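Local coordinates for AlgW protein (Pseudomonas aeruginosa, PDB 7CO3) that is an HtrA-type protease of the S1C family that probably cleaves other proteins, using a trypsin-like serine protease domain coupled to a PDZ domain, at residues Leu118-Asn122 and His123-Gly127; Leu265-Met268 and Gln269-Glu273. The protein carries 1 engineered substitution. All blocks are in the same frame, centred on the assembly; numbering follows the deposited sequence.

Contact 1. Residues Leu118-Asn122 and His123-Gly127; sequences LLTNN and HVTAG
The backbone oxygen of Asn122 is gripped by two amides of the turn that follows it. Ala126 N donates to Asn122 O at 2.8 Å, meeting the carbonyl almost head-on at 178°, and Thr125 N adds a weak bond to the same Asn122 O at 3.1 Å. One residue earlier, Asn121 O takes Val124 N at 3.1 Å, the donor standing well above the carbonyl plane. Asn121 sits at the N-cap position, just before helix 122-125, but its side chain makes no capping bond. Its ND2 instead reaches Asp153 O and Thr243 OG1, so the amide is held from outside the turn. That side chain lies alongside the imidazole of His123, the two pointing the same way with their planes only 19° apart, while Val124 CG2 sits over one ring face toward the rim. Water 1 ties the start of the helix to its end: it donates to Asn122 OD1 at 3.0 Å and is hydrogen-bonded to Thr125 OG1 at 2.8 Å. Thr125 chi1 of 42° sets OG1 between its own backbone N and carbonyl carbon, leaving CG2 to meet Thr120 CG2 tip to tip at 4.1 Å. Thr120 OG1, bonded to Ser108 O, lies beside Val124 CB at 3.9 Å. The TNNHV sequence is the HtrA-family form of the motif that carries the catalytic histidine in chymotrypsin-fold proteases, so His123 is probably that residue. Its side chain touches Ala227, an engineered residue. The backbone N-H of His123, held by Asp153 OD1, and the Asn121 amide, tied to Asp153 O and Thr243, fix the backbone at this turn and bring the probable catalytic histidine and aspartate together.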
loop_
_atom_site.group_PDB
_atom_site.type_symbol
_atom_site.label_atom_id
_atom_site.label_comp_id
_atom_site.label_asym_id
_atom_site.label_seq_id
_atom_site.Cartn_x
_atom_site.Cartn_y
_atom_site.Cartn_z
ATOM N N LEU B 118 -12.487 9.691 -25.423
ATOM C CA LEU B 118 -11.921 9.371 -24.120
ATOM C C LEU B 118 -12.773 8.301 -23.505
ATOM O O LEU B 118 -13.998 8.335 -23.637
ATOM C CB LEU B 118 -11.849 10.596 -23.179
ATOM C CG LEU B 118 -10.802 11.663 -23.524
ATOM C CD1 LEU B 118 -11.431 12.762 -24.325
ATOM C CD2 LEU B 118 -10.126 12.276 -22.295
ATOM N N LEU B 119 -12.111 7.353 -22.845
ATOM C CA LEU B 119 -12.767 6.373 -21.999
ATOM C C LEU B 119 -12.673 6.783 -20.516
ATOM O O LEU B 119 -11.651 7.323 -20.068
ATOM C CB LEU B 119 -12.110 5.008 -22.209
ATOM C CG LEU B 119 -12.805 3.982 -23.110
ATOM C CD1 LEU B 119 -11.900 2.808 -23.343
ATOM C CD2 LEU B 119 -14.159 3.535 -22.554
ATOM N N THR B 120 -13.741 6.515 -19.767
ATOM C CA THR B 120 -13.785 6.677 -18.312
ATOM C C THR B 120 -14.835 5.705 -17.781
ATOM O O THR B 120 -15.430 4.946 -18.554
ATOM C CB THR B 120 -14.092 8.131 -17.916
ATOM O OG1 THR B 120 -14.156 8.225 -16.493
ATOM C CG2 THR B 120 -15.472 8.600 -18.508
ATOM N N ASN B 121 -15.078 5.712 -16.457
ATOM C CA ASN B 121 -16.134 4.865 -15.899
ATOM C C ASN B 121 -17.518 5.506 -15.991
ATOM O O ASN B 121 -17.667 6.721 -15.883
ATOM C CB ASN B 121 -15.909 4.529 -14.415
ATOM C CG ASN B 121 -14.740 3.585 -14.166
ATOM O OD1 ASN B 121 -13.954 3.806 -13.251
ATOM N ND2 ASN B 121 -14.615 2.543 -14.981
ATOM N N ASN B 122 -18.547 4.653 -16.113
ATOM C CA ASN B 122 -19.919 5.158 -16.084
ATOM C C ASN B 122 -20.205 5.894 -14.784
ATOM O O ASN B 122 -20.777 6.990 -14.796
ATOM C CB ASN B 122 -20.943 4.033 -16.259
ATOM C CG ASN B 122 -22.358 4.567 -16.277
ATOM O OD1 ASN B 122 -22.625 5.591 -16.919
ATOM N ND2 ASN B 122 -23.254 3.919 -15.544
ATOM N N HIS B 123 -19.804 5.314 -13.644
ATOM C CA HIS B 123 -20.154 5.950 -12.379
ATOM C C HIS B 123 -19.501 7.302 -12.195
ATOM O O HIS B 123 -19.926 8.042 -11.309
ATOM C CB HIS B 123 -19.824 5.061 -11.184
ATOM C CG HIS B 123 -18.357 4.839 -10.956
ATOM N ND1 HIS B 123 -17.617 5.611 -10.081
ATOM C CD2 HIS B 123 -17.525 3.852 -11.385
ATOM C CE1 HIS B 123 -16.381 5.132 -10.013
ATOM N NE2 HIS B 123 -16.298 4.071 -10.804
ATOM N N VAL B 124 -18.502 7.658 -13.000
ATOM C CA VAL B 124 -17.881 8.971 -12.832
ATOM C C VAL B 124 -18.732 10.059 -13.476
ATOM O O VAL B 124 -18.859 11.164 -12.938
ATOM C CB VAL B 124 -16.452 8.969 -13.406
ATOM C CG1 VAL B 124 -15.917 10.387 -13.596
ATOM C CG2 VAL B 124 -15.508 8.182 -12.516
ATOM N N THR B 125 -19.310 9.769 -14.646
ATOM C CA THR B 125 -19.985 10.770 -15.462
ATOM C C THR B 125 -21.498 10.626 -15.463
ATOM O O THR B 125 -22.183 11.510 -15.983
ATOM C CB THR B 125 -19.492 10.701 -16.912
ATOM O OG1 THR B 125 -19.381 9.332 -17.317
ATOM C CG2 THR B 125 -18.159 11.386 -17.075
ATOM N N ALA B 126 -22.023 9.535 -14.921
ATOM C CA ALA B 126 -23.448 9.244 -14.936
ATOM C C ALA B 126 -24.261 10.396 -14.338
ATOM O O ALA B 126 -24.054 10.788 -13.188
ATOM C CB ALA B 126 -23.706 7.958 -14.173
ATOM N N GLY B 127 -25.183 10.946 -15.131
ATOM C CA GLY B 127 -26.019 12.024 -14.662
ATOM C C GLY B 127 -25.322 13.349 -14.522
ATOM O O GLY B 127 -25.888 14.287 -13.959
HETATM O O HOH W 1 -21.955 8.411 -17.845
#

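Contact 2. Residues Leu265-Met268 and Gln269-Glu273; sequences LEVM and QSIIE
Four successive backbone bonds hold this part of the helix, the shortest running from Gln269 N to Leu265 O at 2.9 Å. Ser270 N to Glu266 O, at 3.0 Å, and Ile271 N to Val267 O follow, each donor lying close to the carbonyl direction. Ile272 N closes on Met268 O at 3.0 Å, with an N-H...O angle of 163°. All four link residues i and i+4, the pattern of a regular alpha-helix. Gln269 turns its side chain back toward the preceding turn, its CG placed anti to the carbonyl carbon (chi1 -75°), so that CD passes 3.3 Å from Leu265 O. Among the apolar side chains, Val267 and Ile271 lie side by side one turn apart, and Val267 CG1 meets Ile271 CD1 at 3.6 Å. Met268 and Ile272 form a second, looser pair: Met268 CG is 4.2 Å from Ile272 CD1, and the methionine chain, extended as far as SD, turns at the CG-SD bond (chi3 43°). Ser270 OG bonds to His274 ND1 further along the helix. The buried side faces the six-stranded barrel: Val267 and Ile271 rest on strands 140-149 and 154-158, and Met268 packs on Val156 and Met112. Helix 261-274 therefore lies across the outside of this barrel, much like the C-terminal helix of chymotrypsin-like proteases, with Leu265 reaching Leu169 and Met112.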
loop_
_atom_site.group_PDB
_atom_site.type_symbol
_atom_site.label_atom_id
_atom_site.label_comp_id
_atom_site.label_asym_id
_atom_site.label_seq_id
_atom_site.Cartn_x
_atom_site.Cartn_y
_atom_site.Cartn_z
ATOM N N LEU B 265 -12.212 -1.811 -25.228
ATOM C CA LEU B 265 -12.162 -1.360 -26.619
ATOM C C LEU B 265 -13.432 -1.746 -27.383
ATOM O O LEU B 265 -13.939 -0.950 -28.186
ATOM C CB LEU B 265 -10.923 -1.915 -27.318
ATOM C CG LEU B 265 -9.562 -1.458 -26.815
ATOM C CD1 LEU B 265 -8.423 -1.926 -27.708
ATOM C CD2 LEU B 265 -9.586 0.040 -26.712
ATOM N N GLU B 266 -13.949 -2.956 -27.145
ATOM C CA GLU B 266 -15.231 -3.378 -27.717
ATOM C C GLU B 266 -16.317 -2.360 -27.408
ATOM O O GLU B 266 -16.876 -1.721 -28.318
ATOM C CB GLU B 266 -15.667 -4.724 -27.132
ATOM C CG GLU B 266 -15.138 -5.992 -27.755
ATOM C CD GLU B 266 -15.308 -7.164 -26.801
ATOM O OE1 GLU B 266 -16.459 -7.440 -26.400
ATOM O OE2 GLU B 266 -14.292 -7.778 -26.416
ATOM N N VAL B 267 -16.612 -2.201 -26.107
ATOM C CA VAL B 267 -17.568 -1.221 -25.606
ATOM C C VAL B 267 -17.360 0.140 -26.253
ATOM O O VAL B 267 -18.314 0.736 -26.769
ATOM C CB VAL B 267 -17.459 -1.143 -24.074
ATOM C CG1 VAL B 267 -18.190 0.098 -23.533
ATOM C CG2 VAL B 267 -17.965 -2.429 -23.442
ATOM N N MET B 268 -16.122 0.647 -26.248
ATOM C CA MET B 268 -15.851 1.973 -26.806
ATOM C C MET B 268 -16.243 2.051 -28.282
ATOM O O MET B 268 -16.859 3.027 -28.720
ATOM C CB MET B 268 -14.379 2.325 -26.693
ATOM C CG MET B 268 -14.060 3.721 -27.149
ATOM S SD MET B 268 -12.310 3.996 -27.285
ATOM C CE MET B 268 -11.776 2.483 -28.065
ATOM N N GLN B 269 -15.843 1.049 -29.064
ATOM C CA GLN B 269 -16.129 1.045 -30.496
ATOM C C GLN B 269 -17.632 1.071 -30.761
ATOM O O GLN B 269 -18.109 1.859 -31.587
ATOM C CB GLN B 269 -15.434 -0.150 -31.157
ATOM C CG GLN B 269 -13.916 0.107 -31.296
ATOM C CD GLN B 269 -13.011 -1.131 -31.335
ATOM O OE1 GLN B 269 -11.787 -1.004 -31.235
ATOM N NE2 GLN B 269 -13.597 -2.321 -31.499
ATOM N N SER B 270 -18.400 0.261 -30.028
ATOM C CA SER B 270 -19.840 0.213 -30.257
ATOM C C SER B 270 -20.541 1.485 -29.802
ATOM O O SER B 270 -21.547 1.889 -30.403
ATOM C CB SER B 270 -20.467 -0.978 -29.584
ATOM O OG SER B 270 -21.662 -1.285 -30.274
ATOM N N ILE B 271 -20.073 2.099 -28.713
ATOM C CA ILE B 271 -20.682 3.346 -28.267
ATOM C C ILE B 271 -20.446 4.428 -29.300
ATOM O O ILE B 271 -21.349 5.203 -29.633
ATOM C CB ILE B 271 -20.141 3.752 -26.878
ATOM C CG1 ILE B 271 -20.806 2.902 -25.791
ATOM C CG2 ILE B 271 -20.381 5.250 -26.598
ATOM C CD1 ILE B 271 -20.116 2.993 -24.398
ATOM N N ILE B 272 -19.230 4.486 -29.837
ATOM C CA ILE B 272 -18.925 5.474 -30.850
ATOM C C ILE B 272 -19.825 5.276 -32.070
ATOM O O ILE B 272 -20.215 6.242 -32.733
ATOM C CB ILE B 272 -17.420 5.414 -31.185
ATOM C CG1 ILE B 272 -16.589 5.725 -29.922
ATOM C CG2 ILE B 272 -17.053 6.393 -32.285
ATOM C CD1 ILE B 272 -15.222 6.353 -30.188
ATOM N N GLU B 273 -20.242 4.033 -32.321
ATOM C CA GLU B 273 -20.949 3.713 -33.554
ATOM C C GLU B 273 -22.450 3.835 -33.382
ATOM O O GLU B 273 -23.129 4.447 -34.215
ATOM C CB GLU B 273 -20.589 2.298 -34.010
ATOM C CG GLU B 273 -19.343 2.219 -34.873
ATOM C CD GLU B 273 -19.674 2.332 -36.349
ATOM O OE1 GLU B 273 -20.678 1.723 -36.779
ATOM O OE2 GLU B 273 -18.941 3.032 -37.078
#

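In the fold
Contact 1 closes well before contact 2 opens along the chain, yet their centres are only 14 Å apart, and they touch where Leu119 CD1 packs at 4.1 Å from Met268 SD. The six-stranded barrel joins them. Strand 117-120 leads into contact 1 and pairs with strand 154-158, against which helix 261-274 lays contact 2. Residues on strand 117-120 thus serve both: Thr120 packs with the short helix, whereas Leu119 meets the long one. Contact 1 belongs to the probable active site between the two sheets of the protease domain; contact 2 covers the barrel where the chain leaves for the PDZ domain.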